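Side-chain contacts in TqaA (Penicillium aethiopicum, PDB 5DLK), which is a fungal nonribosomal peptide synthetase whose terminal condensation-like (CT) domain, the part described here, probably closes the peptide product into a macrocycle: residues A242-P247 with P383-V388; N329-R334 with R369-H374; D420-F425 with T450-N455. All coordinates share one frame; numbering follows the deposited sequence.

Contact 1. Residues A242-P247 with P383-V388; sequences AVPFAP and PLSLIV. With EDO (1,2-ethanediol), chain H.
P244 presents the CG-CD side of its pyrrolidine ring to the short side chain of S385: P244 CD and CG lie against S385 CB, the direct touch in a small surface contact. P244 CD lies 3.5 Å from S385 CB and 3.6 Å from S385 OG, so the ring rests against the base of the side chain and its hydroxyl together. The hydroxyl sits between the backbone N and the carbonyl carbon of its own residue (chi1 58°), which turns OG toward the water and the carbonyl of A242. No hydrogen bond crosses directly. Instead, a water joins the two segments: it donates to A242 O at 2.6 Å and also meets S385 OG at 2.7 Å. One serine thus serves two purposes, offering carbon to the proline and oxygen to the water.

The neighbouring L384 turns the opposite way. On the side of the segment remote from P244, its backbone N donates an almost straight bond (164°) to O1 of 1,2-ethanediol, with 2.8 Å between L384 N and that oxygen. The diol, probably a remnant of the crystallisation liquor, rests its carbons near L384 CD1 and I387 CD1. A242, meanwhile, packs on L299 of helix 283-299, the helix that also receives L386 and V388. The arrangement is that of a surface loop laid against the start of an inner strand, 386-390, which runs parallel to both its neighbours in the six-stranded mixed sheet of a condensation domain with the CoA-dependent acyltransferase fold.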
ATOM      1  N   ALA A 242      10.180  17.582 -12.914  1.00 16.78           N
ATOM      2  CA  ALA A 242      11.611  17.542 -12.623  1.00 15.97           C
ATOM      3  C   ALA A 242      12.120  16.103 -12.500  1.00 19.46           C
ATOM      4  O   ALA A 242      11.371  15.187 -12.162  1.00 21.48           O
ATOM      5  CB  ALA A 242      11.919  18.319 -11.356  1.00 15.56           C
ATOM      6  N   VAL A 243      13.407  15.922 -12.788  1.00 18.85           N
ATOM      7  CA  VAL A 243      14.035  14.608 -12.852  1.00 21.05           C
ATOM      8  C   VAL A 243      15.339  14.643 -12.080  1.00 20.66           C
ATOM      9  O   VAL A 243      16.209  15.481 -12.353  1.00 20.69           O
ATOM     10  CB  VAL A 243      14.331  14.162 -14.311  1.00 20.46           C
ATOM     11  CG1 VAL A 243      14.960  12.752 -14.332  1.00 24.77           C
ATOM     12  CG2 VAL A 243      13.076  14.192 -15.170  1.00 22.44           C
ATOM     13  N   PRO A 244      15.495  13.730 -11.112  1.00 20.69           N
ATOM     14  CA  PRO A 244      16.733  13.796 -10.338  1.00 25.07           C
ATOM     15  C   PRO A 244      17.939  13.483 -11.192  1.00 23.94           C
ATOM     16  O   PRO A 244      17.872  12.794 -12.215  1.00 22.45           O
ATOM     17  CB  PRO A 244      16.535  12.736  -9.240  1.00 26.11           C
ATOM     18  CG  PRO A 244      15.502  11.810  -9.786  1.00 24.20           C
ATOM     19  CD  PRO A 244      14.576  12.699 -10.598  1.00 21.94           C
ATOM     20  N   PHE A 245      19.065  14.034 -10.774  1.00 25.69           N
ATOM     21  CA  PHE A 245      20.295  13.721 -11.438  1.00 28.61           C
ATOM     22  C   PHE A 245      20.713  12.361 -10.894  1.00 28.84           C
ATOM     23  O   PHE A 245      20.198  11.927  -9.860  1.00 39.11           O
ATOM     24  CB  PHE A 245      21.349  14.798 -11.194  1.00 31.38           C
ATOM     25  CG  PHE A 245      22.538  14.657 -12.075  1.00 30.00           C
ATOM     26  CD1 PHE A 245      22.377  14.634 -13.449  1.00 24.72           C
ATOM     27  CD2 PHE A 245      23.806  14.519 -11.538  1.00 34.51           C
ATOM     28  CE1 PHE A 245      23.467  14.482 -14.286  1.00 28.43           C
ATOM     29  CE2 PHE A 245      24.900  14.378 -12.363  1.00 31.75           C
ATOM     30  CZ  PHE A 245      24.725  14.363 -13.747  1.00 27.78           C
ATOM     31  N   ALA A 246      21.585  11.669 -11.614  1.00 34.93           N
ATOM     32  CA  ALA A 246      22.000  10.304 -11.258  1.00 40.03           C
ATOM     33  C   ALA A 246      22.339  10.152  -9.759  1.00 42.53           C
ATOM     34  O   ALA A 246      22.887  11.072  -9.147  1.00 38.92           O
ATOM     35  CB  ALA A 246      23.195   9.887 -12.122  1.00 40.58           C
ATOM     36  N   PRO A 247      21.999   8.992  -9.161  1.00 45.88           N
ATOM     37  CA  PRO A 247      22.177   8.803  -7.708  1.00 44.40           C
ATOM     38  C   PRO A 247      23.638   8.799  -7.252  1.00 48.75           C
ATOM     39  O   PRO A 247      24.536   8.726  -8.089  1.00 43.89           O
ATOM     40  CB  PRO A 247      21.534   7.437  -7.450  1.00 39.23           C
ATOM     41  CG  PRO A 247      21.597   6.733  -8.772  1.00 49.43           C
ATOM     42  CD  PRO A 247      21.407   7.807  -9.805  1.00 43.60           C
ATOM     43  N   PRO A 383       9.330   7.045 -14.247  1.00 23.34           N
ATOM     44  CA  PRO A 383       9.014   6.774 -12.846  1.00 26.13           C
ATOM     45  C   PRO A 383       8.698   8.056 -12.082  1.00 24.27           C
ATOM     46  O   PRO A 383       9.126   9.155 -12.483  1.00 23.88           O
ATOM     47  CB  PRO A 383      10.295   6.151 -12.323  1.00 25.59           C
ATOM     48  CG  PRO A 383      11.366   6.900 -13.074  1.00 31.36           C
ATOM     49  CD  PRO A 383      10.786   7.189 -14.454  1.00 26.17           C
ATOM     50  N   LEU A 384       7.942   7.922 -11.003  1.00 19.07           N
ATOM     51  CA  LEU A 384       7.835   9.030 -10.041  1.00 18.24           C
ATOM     52  C   LEU A 384       9.054   9.007  -9.129  1.00 22.27           C
ATOM     53  O   LEU A 384       9.383   7.967  -8.560  1.00 23.62           O
ATOM     54  CB  LEU A 384       6.552   8.923  -9.218  1.00 19.10           C
ATOM     55  CG  LEU A 384       5.291   8.966 -10.067  1.00 20.23           C
ATOM     56  CD1 LEU A 384       4.077   8.505  -9.256  1.00 19.76           C
ATOM     57  CD2 LEU A 384       5.062  10.386 -10.561  1.00 17.93           C
ATOM     58  N   SER A 385       9.719  10.144  -8.973  1.00 16.38           N
ATOM     59  CA  SER A 385      10.973  10.153  -8.227  1.00 16.92           C
ATOM     60  C   SER A 385      10.762  10.540  -6.765  1.00 17.26           C
ATOM     61  O   SER A 385      11.641  10.317  -5.921  1.00 17.56           O
ATOM     62  CB  SER A 385      11.970  11.103  -8.887  1.00 22.28           C
ATOM     63  OG  SER A 385      11.429  12.405  -8.950  1.00 27.27           O
ATOM     64  N   LEU A 386       9.615  11.156  -6.491  1.00 16.20           N
ATOM     65  CA  LEU A 386       9.201  11.529  -5.143  1.00 14.85           C
ATOM     66  C   LEU A 386       7.744  11.168  -4.970  1.00 18.25           C
ATOM     67  O   LEU A 386       6.908  11.514  -5.810  1.00 17.73           O
ATOM     68  CB  LEU A 386       9.402  13.032  -4.892  1.00 16.08           C
ATOM     69  CG  LEU A 386       8.895  13.503  -3.531  1.00 17.84           C
ATOM     70  CD1 LEU A 386       9.809  12.988  -2.421  1.00 20.31           C
ATOM     71  CD2 LEU A 386       8.812  15.038  -3.495  1.00 21.19           C
ATOM     72  N   ILE A 387       7.427  10.436  -3.907  1.00 15.37           N
ATOM     73  CA  ILE A 387       6.049  10.056  -3.661  1.00 13.03           C
ATOM     74  C   ILE A 387       5.661  10.425  -2.237  1.00 15.37           C
ATOM     75  O   ILE A 387       6.302   9.997  -1.279  1.00 16.85           O
ATOM     76  CB  ILE A 387       5.813   8.549  -3.870  1.00 16.36           C
ATOM     77  CG1 ILE A 387       6.306   8.130  -5.259  1.00 19.49           C
ATOM     78  CG2 ILE A 387       4.319   8.200  -3.635  1.00 14.62           C
ATOM     79  CD1 ILE A 387       6.105   6.654  -5.583  1.00 21.50           C
ATOM     80  N   VAL A 388       4.601  11.214  -2.116  1.00 14.58           N
ATOM     81  CA  VAL A 388       4.094  11.638  -0.820  1.00 14.14           C
ATOM     82  C   VAL A 388       2.853  10.830  -0.466  1.00 16.22           C
ATOM     83  O   VAL A 388       1.879  10.774  -1.235  1.00 15.14           O
ATOM     84  CB  VAL A 388       3.762  13.115  -0.815  1.00 17.53           C
ATOM     85  CG1 VAL A 388       3.128  13.521   0.513  1.00 16.47           C
ATOM     86  CG2 VAL A 388       5.040  13.918  -1.110  1.00 17.12           C
TER
HETATM   87  C1  EDO H 504       6.741   4.799  -9.215  1.00 31.39           C
HETATM   88  O1  EDO H 504       7.009   5.284 -10.530  1.00 28.40           O
HETATM   89  C2  EDO H 504       5.233   4.644  -9.048  1.00 29.48           C
HETATM   90  O2  EDO H 504       4.699   3.685  -9.974  1.00 22.95           O
HETATM   91  O   HOH W   1      10.889  12.690 -11.630  1.00 22.88           O

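Contact 2. Residues N329-R334 with R369-H374; sequences NFVPLR and RDIFQH
P332 and F372 approach from opposite directions, the strand residue with its ring tip and the helix residue with CE1 of its phenyl ring. P332 CG stands 4.0 Å from F372 CE1, in an oblique meeting. Beside this pair, I371 sends its extended chain toward the strand, and its terminal methyl bridges two consecutive residues: I371 CD1 is 4.2 Å from P332 CD and 4.3 Å from V331 CG1. The four side chains are buried and the contact is wholly apolar. F372 reaches P332 because CG lies anti to its carbonyl carbon (chi1 -70°), which brings the ring back toward the strand although the side chain does not set out straight at it.

Here a helix packs on the margin of the six-stranded mixed sheet of the condensation domain. Strand 329-336 is the outermost strand on this side, and the axes of the two short segments approach to 9.7 Å at 46°. V331 and L333 pair through their backbones with H308 and F306 of strand 303-310, so P332, lying between them, has its backbone N on the outward side, where a proline costs the sheet no hydrogen bond.

A second shell closes round the first. W232 of helix 227-235 touches both P332 and I371, and the ring of W378 meets that of F372 with planes at about 50°. At the start of the strand, the amide of N329 is fixed through ND2, which donates to the carbonyl oxygens of V366 and E364 just ahead of helix 368-375. R369 of that helix forms a salt bridge with E381. About 7 Å from V331, side chain to side chain, lies Y357, one of the residues that bind phosphopantetheine, though none is bound here.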
ATOM      1  N   ASN A 329      -2.841   3.619  -5.615  1.00 16.06           N
ATOM      2  CA  ASN A 329      -2.201   4.023  -6.842  1.00 16.49           C
ATOM      3  C   ASN A 329      -1.231   5.153  -6.557  1.00 16.42           C
ATOM      4  O   ASN A 329      -1.413   5.904  -5.596  1.00 16.25           O
ATOM      5  CB  ASN A 329      -3.242   4.447  -7.886  1.00 15.51           C
ATOM      6  CG  ASN A 329      -2.726   4.303  -9.286  1.00 16.06           C
ATOM      7  OD1 ASN A 329      -1.627   3.804  -9.495  1.00 16.78           O
ATOM      8  ND2 ASN A 329      -3.512   4.743 -10.266  1.00 17.47           N
ATOM      9  N   PHE A 330      -0.192   5.248  -7.375  1.00 14.35           N
ATOM     10  CA  PHE A 330       0.778   6.336  -7.259  1.00 15.29           C
ATOM     11  C   PHE A 330       0.654   7.169  -8.527  1.00 16.23           C
ATOM     12  O   PHE A 330       0.969   6.681  -9.614  1.00 16.98           O
ATOM     13  CB  PHE A 330       2.169   5.779  -7.081  1.00 13.87           C
ATOM     14  CG  PHE A 330       2.210   4.653  -6.082  1.00 16.71           C
ATOM     15  CD1 PHE A 330       2.049   4.919  -4.727  1.00 17.80           C
ATOM     16  CD2 PHE A 330       2.342   3.334  -6.508  1.00 16.85           C
ATOM     17  CE1 PHE A 330       2.079   3.885  -3.784  1.00 16.56           C
ATOM     18  CE2 PHE A 330       2.365   2.285  -5.567  1.00 16.04           C
ATOM     19  CZ  PHE A 330       2.224   2.579  -4.210  1.00 16.33           C
ATOM     20  N   VAL A 331       0.135   8.386  -8.385  1.00 15.00           N
ATOM     21  CA  VAL A 331      -0.228   9.193  -9.568  1.00 14.04           C
ATOM     22  C   VAL A 331       0.361  10.602  -9.448  1.00 15.16           C
ATOM     23  O   VAL A 331       0.755  11.032  -8.348  1.00 15.85           O
ATOM     24  CB  VAL A 331      -1.763   9.277  -9.750  1.00 14.94           C
ATOM     25  CG1 VAL A 331      -2.391   7.865  -9.923  1.00 18.64           C
ATOM     26  CG2 VAL A 331      -2.417  10.062  -8.598  1.00 15.19           C
ATOM     27  N   PRO A 332       0.448  11.331 -10.572  1.00 13.76           N
ATOM     28  CA  PRO A 332       0.978  12.699 -10.527  1.00 13.96           C
ATOM     29  C   PRO A 332       0.061  13.682  -9.823  1.00 14.18           C
ATOM     30  O   PRO A 332      -1.156  13.687 -10.005  1.00 18.67           O
ATOM     31  CB  PRO A 332       1.096  13.087 -12.017  1.00 16.65           C
ATOM     32  CG  PRO A 332       0.860  11.806 -12.787  1.00 15.45           C
ATOM     33  CD  PRO A 332      -0.008  10.981 -11.933  1.00 16.02           C
ATOM     34  N   LEU A 333       0.685  14.532  -9.016  1.00 15.03           N
ATOM     35  CA  LEU A 333       0.024  15.664  -8.411  1.00 14.46           C
ATOM     36  C   LEU A 333       0.729  16.889  -8.951  1.00 14.69           C
ATOM     37  O   LEU A 333       1.948  17.007  -8.824  1.00 14.70           O
ATOM     38  CB  LEU A 333       0.126  15.608  -6.874  1.00 13.63           C
ATOM     39  CG  LEU A 333      -0.533  16.798  -6.172  1.00 15.54           C
ATOM     40  CD1 LEU A 333      -2.036  16.835  -6.490  1.00 17.57           C
ATOM     41  CD2 LEU A 333      -0.280  16.686  -4.662  1.00 16.51           C
ATOM     42  N   ARG A 334      -0.033  17.784  -9.570  1.00 15.99           N
ATOM     43  CA  ARG A 334       0.522  19.008 -10.126  1.00 13.48           C
ATOM     44  C   ARG A 334       0.102  20.208  -9.299  1.00 12.54           C
ATOM     45  O   ARG A 334      -1.091  20.375  -9.006  1.00 14.10           O
ATOM     46  CB  ARG A 334       0.040  19.191 -11.576  1.00 14.02           C
ATOM     47  CG  ARG A 334       0.609  20.443 -12.240  1.00 13.18           C
ATOM     48  CD  ARG A 334       0.061  20.572 -13.660  1.00 13.04           C
ATOM     49  NE  ARG A 334       0.723  21.655 -14.382  1.00 13.71           N
ATOM     50  CZ  ARG A 334       0.451  21.958 -15.645  1.00 17.38           C
ATOM     51  NH1 ARG A 334      -0.459  21.254 -16.304  1.00 13.62           N
ATOM     52  NH2 ARG A 334       1.096  22.956 -16.244  1.00 16.90           N
ATOM     53  N   ARG A 369       1.477   4.080 -16.115  1.00 17.45           N
ATOM     54  CA  ARG A 369       2.061   3.981 -17.450  1.00 18.40           C
ATOM     55  C   ARG A 369       1.030   4.255 -18.547  1.00 18.33           C
ATOM     56  O   ARG A 369       1.408   4.674 -19.640  1.00 21.54           O
ATOM     57  CB  ARG A 369       2.731   2.603 -17.666  1.00 19.60           C
ATOM     58  CG  ARG A 369       1.814   1.388 -17.611  1.00 22.65           C
ATOM     59  CD  ARG A 369       2.561   0.125 -18.090  1.00 22.65           C
ATOM     60  NE  ARG A 369       3.857  -0.091 -17.434  1.00 20.56           N
ATOM     61  CZ  ARG A 369       4.034  -0.817 -16.323  1.00 20.47           C
ATOM     62  NH1 ARG A 369       2.999  -1.391 -15.726  1.00 24.33           N
ATOM     63  NH2 ARG A 369       5.250  -0.966 -15.807  1.00 25.62           N
ATOM     64  N   ASP A 370      -0.253   4.036 -18.260  1.00 18.62           N
ATOM     65  CA  ASP A 370      -1.315   4.366 -19.211  1.00 21.09           C
ATOM     66  C   ASP A 370      -1.578   5.869 -19.203  1.00 19.71           C
ATOM     67  O   ASP A 370      -1.830   6.464 -20.245  1.00 20.67           O
ATOM     68  CB  ASP A 370      -2.617   3.629 -18.902  1.00 20.47           C
ATOM     69  CG  ASP A 370      -2.534   2.133 -19.193  1.00 24.88           C
ATOM     70  OD1 ASP A 370      -1.533   1.694 -19.796  1.00 26.62           O
ATOM     71  OD2 ASP A 370      -3.480   1.420 -18.813  1.00 24.77           O
ATOM     72  N   ILE A 371      -1.527   6.485 -18.032  1.00 17.14           N
ATOM     73  CA  ILE A 371      -1.594   7.954 -17.993  1.00 16.91           C
ATOM     74  C   ILE A 371      -0.501   8.554 -18.869  1.00 17.29           C
ATOM     75  O   ILE A 371      -0.769   9.432 -19.712  1.00 19.73           O
ATOM     76  CB  ILE A 371      -1.449   8.510 -16.557  1.00 16.99           C
ATOM     77  CG1 ILE A 371      -2.658   8.097 -15.711  1.00 17.54           C
ATOM     78  CG2 ILE A 371      -1.325  10.070 -16.583  1.00 17.79           C
ATOM     79  CD1 ILE A 371      -2.510   8.466 -14.209  1.00 15.03           C
ATOM     80  N   PHE A 372       0.729   8.088 -18.687  1.00 18.01           N
ATOM     81  CA  PHE A 372       1.845   8.662 -19.418  1.00 16.71           C
ATOM     82  C   PHE A 372       1.746   8.322 -20.922  1.00 20.75           C
ATOM     83  O   PHE A 372       1.951   9.195 -21.766  1.00 21.13           O
ATOM     84  CB  PHE A 372       3.192   8.205 -18.835  1.00 16.28           C
ATOM     85  CG  PHE A 372       3.505   8.801 -17.471  1.00 15.79           C
ATOM     86  CD1 PHE A 372       2.881   9.968 -17.052  1.00 21.12           C
ATOM     87  CD2 PHE A 372       4.410   8.185 -16.608  1.00 18.38           C
ATOM     88  CE1 PHE A 372       3.158  10.508 -15.806  1.00 19.23           C
ATOM     89  CE2 PHE A 372       4.686   8.725 -15.364  1.00 18.17           C
ATOM     90  CZ  PHE A 372       4.050   9.898 -14.967  1.00 16.46           C
ATOM     91  N   GLN A 373       1.444   7.065 -21.256  1.00 17.93           N
ATOM     92  CA  GLN A 373       1.292   6.706 -22.668  1.00 22.80           C
ATOM     93  C   GLN A 373       0.187   7.468 -23.401  1.00 22.87           C
ATOM     94  O   GLN A 373       0.410   7.985 -24.498  1.00 24.80           O
ATOM     95  CB  GLN A 373       1.019   5.206 -22.824  1.00 23.84           C
ATOM     96  CG  GLN A 373       1.194   4.735 -24.269  1.00 30.23           C
ATOM     97  CD  GLN A 373       1.015   3.239 -24.412  1.00 42.27           C
ATOM     98  OE1 GLN A 373       1.437   2.467 -23.547  1.00 44.58           O
ATOM     99  NE2 GLN A 373       0.390   2.817 -25.511  1.00 51.34           N
ATOM    100  N   HIS A 374      -1.002   7.520 -22.810  1.00 21.31           N
ATOM    101  CA  HIS A 374      -2.181   8.020 -23.512  1.00 20.71           C
ATOM    102  C   HIS A 374      -2.443   9.507 -23.346  1.00 24.24           C
ATOM    103  O   HIS A 374      -3.165  10.086 -24.166  1.00 23.47           O
ATOM    104  CB  HIS A 374      -3.425   7.267 -23.061  1.00 22.11           C
ATOM    105  CG  HIS A 374      -3.320   5.785 -23.264  1.00 26.21           C
ATOM    106  ND1 HIS A 374      -2.586   5.235 -24.291  1.00 27.40           N
ATOM    107  CD2 HIS A 374      -3.811   4.745 -22.551  1.00 30.20           C
ATOM    108  CE1 HIS A 374      -2.644   3.914 -24.213  1.00 32.92           C
ATOM    109  NE2 HIS A 374      -3.382   3.592 -23.166  1.00 29.90           N
TER

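Contact 3. Residues D420-F425 with T450-N455; sequences DEVWIF and TELANN
L452 holds CG anti to its backbone N (chi1 179°) and V422 does the same with CG1 (171°); these torsions carry L452 CD2 and V422 CG1 out along their side chains toward each other, to meet tip to tip. V422 CG1 comes to 4.0 Å from L452 CD2. The same leucine methyl also receives I424 CD1, at 4.2 Å. This is helix-on-sheet packing in the condensation domain: helix 446-465 lies over the six-stranded mixed sheet, and V422 and I424, two places apart on strand 422-428, point to the same face and both touch the same leucine methyl. V437 of the adjoining strand 433-440 also touches L452, which extends the apolar patch across two strands.

W423, the residue between them, points to the other face, where its ring meets F416 and F330 edge-to-face. W423 NE1 donates to E421 OE2 at 2.8 Å, using the anti lone pair of that oxygen, with the acceptor slightly tilted from the indole plane. The same oxygen takes a salt bridge from R64 NE and a hydrogen bond from L419 N, a threefold grip that would probably stabilise the charge of the carboxylate.

On the helix, N455 lies one turn beyond E451, and its amide returns to that glutamate: N455 ND2 donates to E451 OE2 over 2.9 Å, approaching from above the carboxylate, 68° out of its plane.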
ATOM      1  N   ASP A 420      14.869   3.804  -6.806  1.00 21.81           N
ATOM      2  CA  ASP A 420      15.533   5.111  -6.953  1.00 20.99           C
ATOM      3  C   ASP A 420      14.701   6.263  -6.380  1.00 23.34           C
ATOM      4  O   ASP A 420      15.198   7.376  -6.257  1.00 24.41           O
ATOM      5  CB  ASP A 420      15.844   5.399  -8.425  1.00 29.29           C
ATOM      6  CG  ASP A 420      16.925   4.487  -8.980  1.00 42.29           C
ATOM      7  OD1 ASP A 420      17.842   4.107  -8.215  1.00 35.18           O
ATOM      8  OD2 ASP A 420      16.846   4.150 -10.182  1.00 49.09           O
ATOM      9  N   GLU A 421      13.446   5.992  -6.031  1.00 21.80           N
ATOM     10  CA  GLU A 421      12.536   7.036  -5.548  1.00 17.79           C
ATOM     11  C   GLU A 421      12.691   7.380  -4.059  1.00 21.28           C
ATOM     12  O   GLU A 421      13.227   6.595  -3.260  1.00 18.77           O
ATOM     13  CB  GLU A 421      11.088   6.623  -5.810  1.00 17.77           C
ATOM     14  CG  GLU A 421      10.536   5.581  -4.818  1.00 18.61           C
ATOM     15  CD  GLU A 421      11.060   4.166  -5.065  1.00 21.63           C
ATOM     16  OE1 GLU A 421      11.599   3.918  -6.160  1.00 24.35           O
ATOM     17  OE2 GLU A 421      10.910   3.312  -4.162  1.00 19.33           O
ATOM     18  N   VAL A 422      12.210   8.566  -3.697  1.00 16.18           N
ATOM     19  CA  VAL A 422      12.158   8.995  -2.304  1.00 14.91           C
ATOM     20  C   VAL A 422      10.692   8.953  -1.891  1.00 17.75           C
ATOM     21  O   VAL A 422       9.830   9.439  -2.624  1.00 15.95           O
ATOM     22  CB  VAL A 422      12.735  10.416  -2.107  1.00 17.43           C
ATOM     23  CG1 VAL A 422      12.472  10.920  -0.677  1.00 14.46           C
ATOM     24  CG2 VAL A 422      14.219  10.413  -2.427  1.00 19.08           C
ATOM     25  N   TRP A 423      10.413   8.315  -0.754  1.00 14.90           N
ATOM     26  CA  TRP A 423       9.087   8.334  -0.149  1.00 14.12           C
ATOM     27  C   TRP A 423       9.017   9.289   1.022  1.00 14.95           C
ATOM     28  O   TRP A 423       9.934   9.324   1.853  1.00 16.22           O
ATOM     29  CB  TRP A 423       8.700   6.925   0.352  1.00 14.91           C
ATOM     30  CG  TRP A 423       8.646   5.895  -0.697  1.00 13.35           C
ATOM     31  CD1 TRP A 423       9.699   5.202  -1.227  1.00 15.20           C
ATOM     32  CD2 TRP A 423       7.470   5.414  -1.366  1.00 16.15           C
ATOM     33  NE1 TRP A 423       9.241   4.310  -2.181  1.00 16.51           N
ATOM     34  CE2 TRP A 423       7.883   4.438  -2.292  1.00 15.64           C
ATOM     35  CE3 TRP A 423       6.113   5.736  -1.286  1.00 15.07           C
ATOM     36  CZ2 TRP A 423       6.979   3.756  -3.122  1.00 17.87           C
ATOM     37  CZ3 TRP A 423       5.215   5.049  -2.098  1.00 18.38           C
ATOM     38  CH2 TRP A 423       5.651   4.082  -3.011  1.00 16.95           C
ATOM     39  N   ILE A 424       7.927  10.057   1.102  1.00 13.80           N
ATOM     40  CA  ILE A 424       7.622  10.812   2.305  1.00 16.44           C
ATOM     41  C   ILE A 424       6.298  10.310   2.838  1.00 17.02           C
ATOM     42  O   ILE A 424       5.277  10.487   2.198  1.00 16.75           O
ATOM     43  CB  ILE A 424       7.521  12.324   2.054  1.00 16.31           C
ATOM     44  CG1 ILE A 424       8.869  12.883   1.581  1.00 16.38           C
ATOM     45  CG2 ILE A 424       7.062  13.036   3.350  1.00 18.92           C
ATOM     46  CD1 ILE A 424       8.835  14.355   1.177  1.00 19.64           C
ATOM     47  N   PHE A 425       6.321   9.651   3.990  1.00 14.97           N
ATOM     48  CA  PHE A 425       5.091   9.220   4.639  1.00 15.46           C
ATOM     49  C   PHE A 425       4.782  10.157   5.801  1.00 17.95           C
ATOM     50  O   PHE A 425       5.700  10.606   6.490  1.00 20.96           O
ATOM     51  CB  PHE A 425       5.198   7.796   5.184  1.00 17.11           C
ATOM     52  CG  PHE A 425       5.538   6.751   4.157  1.00 18.51           C
ATOM     53  CD1 PHE A 425       4.548   6.166   3.386  1.00 19.22           C
ATOM     54  CD2 PHE A 425       6.855   6.333   3.985  1.00 19.55           C
ATOM     55  CE1 PHE A 425       4.872   5.170   2.443  1.00 17.23           C
ATOM     56  CE2 PHE A 425       7.174   5.342   3.062  1.00 17.22           C
ATOM     57  CZ  PHE A 425       6.183   4.770   2.292  1.00 17.48           C
ATOM     58  N   THR A 450      17.654  13.725   6.802  1.00 21.17           N
ATOM     59  CA  THR A 450      17.317  14.426   8.037  1.00 20.78           C
ATOM     60  C   THR A 450      16.896  15.849   7.670  1.00 21.00           C
ATOM     61  O   THR A 450      15.931  16.376   8.219  1.00 21.60           O
ATOM     62  CB  THR A 450      18.500  14.444   9.065  1.00 24.55           C
ATOM     63  OG1 THR A 450      18.744  13.122   9.560  1.00 24.00           O
ATOM     64  CG2 THR A 450      18.163  15.317  10.260  1.00 24.21           C
ATOM     65  N   GLU A 451      17.609  16.459   6.726  1.00 24.00           N
ATOM     66  CA  GLU A 451      17.300  17.835   6.331  1.00 25.18           C
ATOM     67  C   GLU A 451      15.963  17.902   5.612  1.00 22.34           C
ATOM     68  O   GLU A 451      15.183  18.833   5.831  1.00 20.96           O
ATOM     69  CB  GLU A 451      18.397  18.424   5.440  1.00 27.42           C
ATOM     70  CG  GLU A 451      18.190  19.910   5.088  1.00 31.50           C
ATOM     71  CD  GLU A 451      18.210  20.862   6.305  1.00 38.15           C
ATOM     72  OE1 GLU A 451      18.563  20.437   7.427  1.00 39.60           O
ATOM     73  OE2 GLU A 451      17.877  22.058   6.135  1.00 33.56           O
ATOM     74  N   LEU A 452      15.692  16.914   4.765  1.00 22.03           N
ATOM     75  CA  LEU A 452      14.402  16.846   4.087  1.00 17.81           C
ATOM     76  C   LEU A 452      13.259  16.731   5.099  1.00 19.57           C
ATOM     77  O   LEU A 452      12.290  17.470   5.021  1.00 18.75           O
ATOM     78  CB  LEU A 452      14.363  15.662   3.117  1.00 17.16           C
ATOM     79  CG  LEU A 452      13.032  15.500   2.385  1.00 16.69           C
ATOM     80  CD1 LEU A 452      12.701  16.724   1.532  1.00 18.16           C
ATOM     81  CD2 LEU A 452      13.048  14.206   1.560  1.00 15.65           C
ATOM     82  N   ALA A 453      13.371  15.802   6.048  1.00 17.05           N
ATOM     83  CA  ALA A 453      12.308  15.631   7.038  1.00 20.42           C
ATOM     84  C   ALA A 453      12.137  16.897   7.882  1.00 19.95           C
ATOM     85  O   ALA A 453      11.013  17.295   8.212  1.00 18.45           O
ATOM     86  CB  ALA A 453      12.598  14.400   7.939  1.00 21.54           C
ATOM     87  N   ASN A 454      13.256  17.528   8.231  1.00 17.31           N
ATOM     88  CA  ASN A 454      13.224  18.772   8.990  1.00 18.13           C
ATOM     89  C   ASN A 454      12.551  19.913   8.237  1.00 18.06           C
ATOM     90  O   ASN A 454      11.716  20.618   8.793  1.00 18.47           O
ATOM     91  CB  ASN A 454      14.641  19.192   9.374  1.00 21.20           C
ATOM     92  CG  ASN A 454      15.166  18.403  10.569  1.00 33.43           C
ATOM     93  OD1 ASN A 454      14.395  17.741  11.268  1.00 32.96           O
ATOM     94  ND2 ASN A 454      16.473  18.462  10.799  1.00 30.46           N
ATOM     95  N   ASN A 455      12.944  20.100   6.985  1.00 18.03           N
ATOM     96  CA  ASN A 455      12.394  21.204   6.182  1.00 16.47           C
ATOM     97  C   ASN A 455      10.890  21.047   5.929  1.00 18.11           C
ATOM     98  O   ASN A 455      10.117  21.993   6.093  1.00 17.93           O
ATOM     99  CB  ASN A 455      13.100  21.294   4.830  1.00 18.68           C
ATOM    100  CG  ASN A 455      14.544  21.754   4.932  1.00 29.29           C
ATOM    101  OD1 ASN A 455      15.298  21.617   3.967  1.00 32.89           O
ATOM    102  ND2 ASN A 455      14.950  22.256   6.100  1.00 23.38           N
TER

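Overall arrangement
All three contacts reach one six-stranded sheet at different strands. Contacts 1 and 3 share neighbouring parallel strands and have centres about 12 Å apart; the ladder between them includes I387 O to I424 N and S385 O to V422 N, each 2.9 Å. Contact 2, on the outermost strand, lies about 14 Å between centres from contact 1 and touches it where L384 CD1 packs 3.6 Å from F330 O. Contacts 2 and 3, with centres about 22 Å apart, touch at F330 CE1 and W423 CH2 (3.7 Å). Contact 2 alone approaches the phosphopantetheine site, with V331 about 10 Å from N311 between side chains; the other two lie away from it.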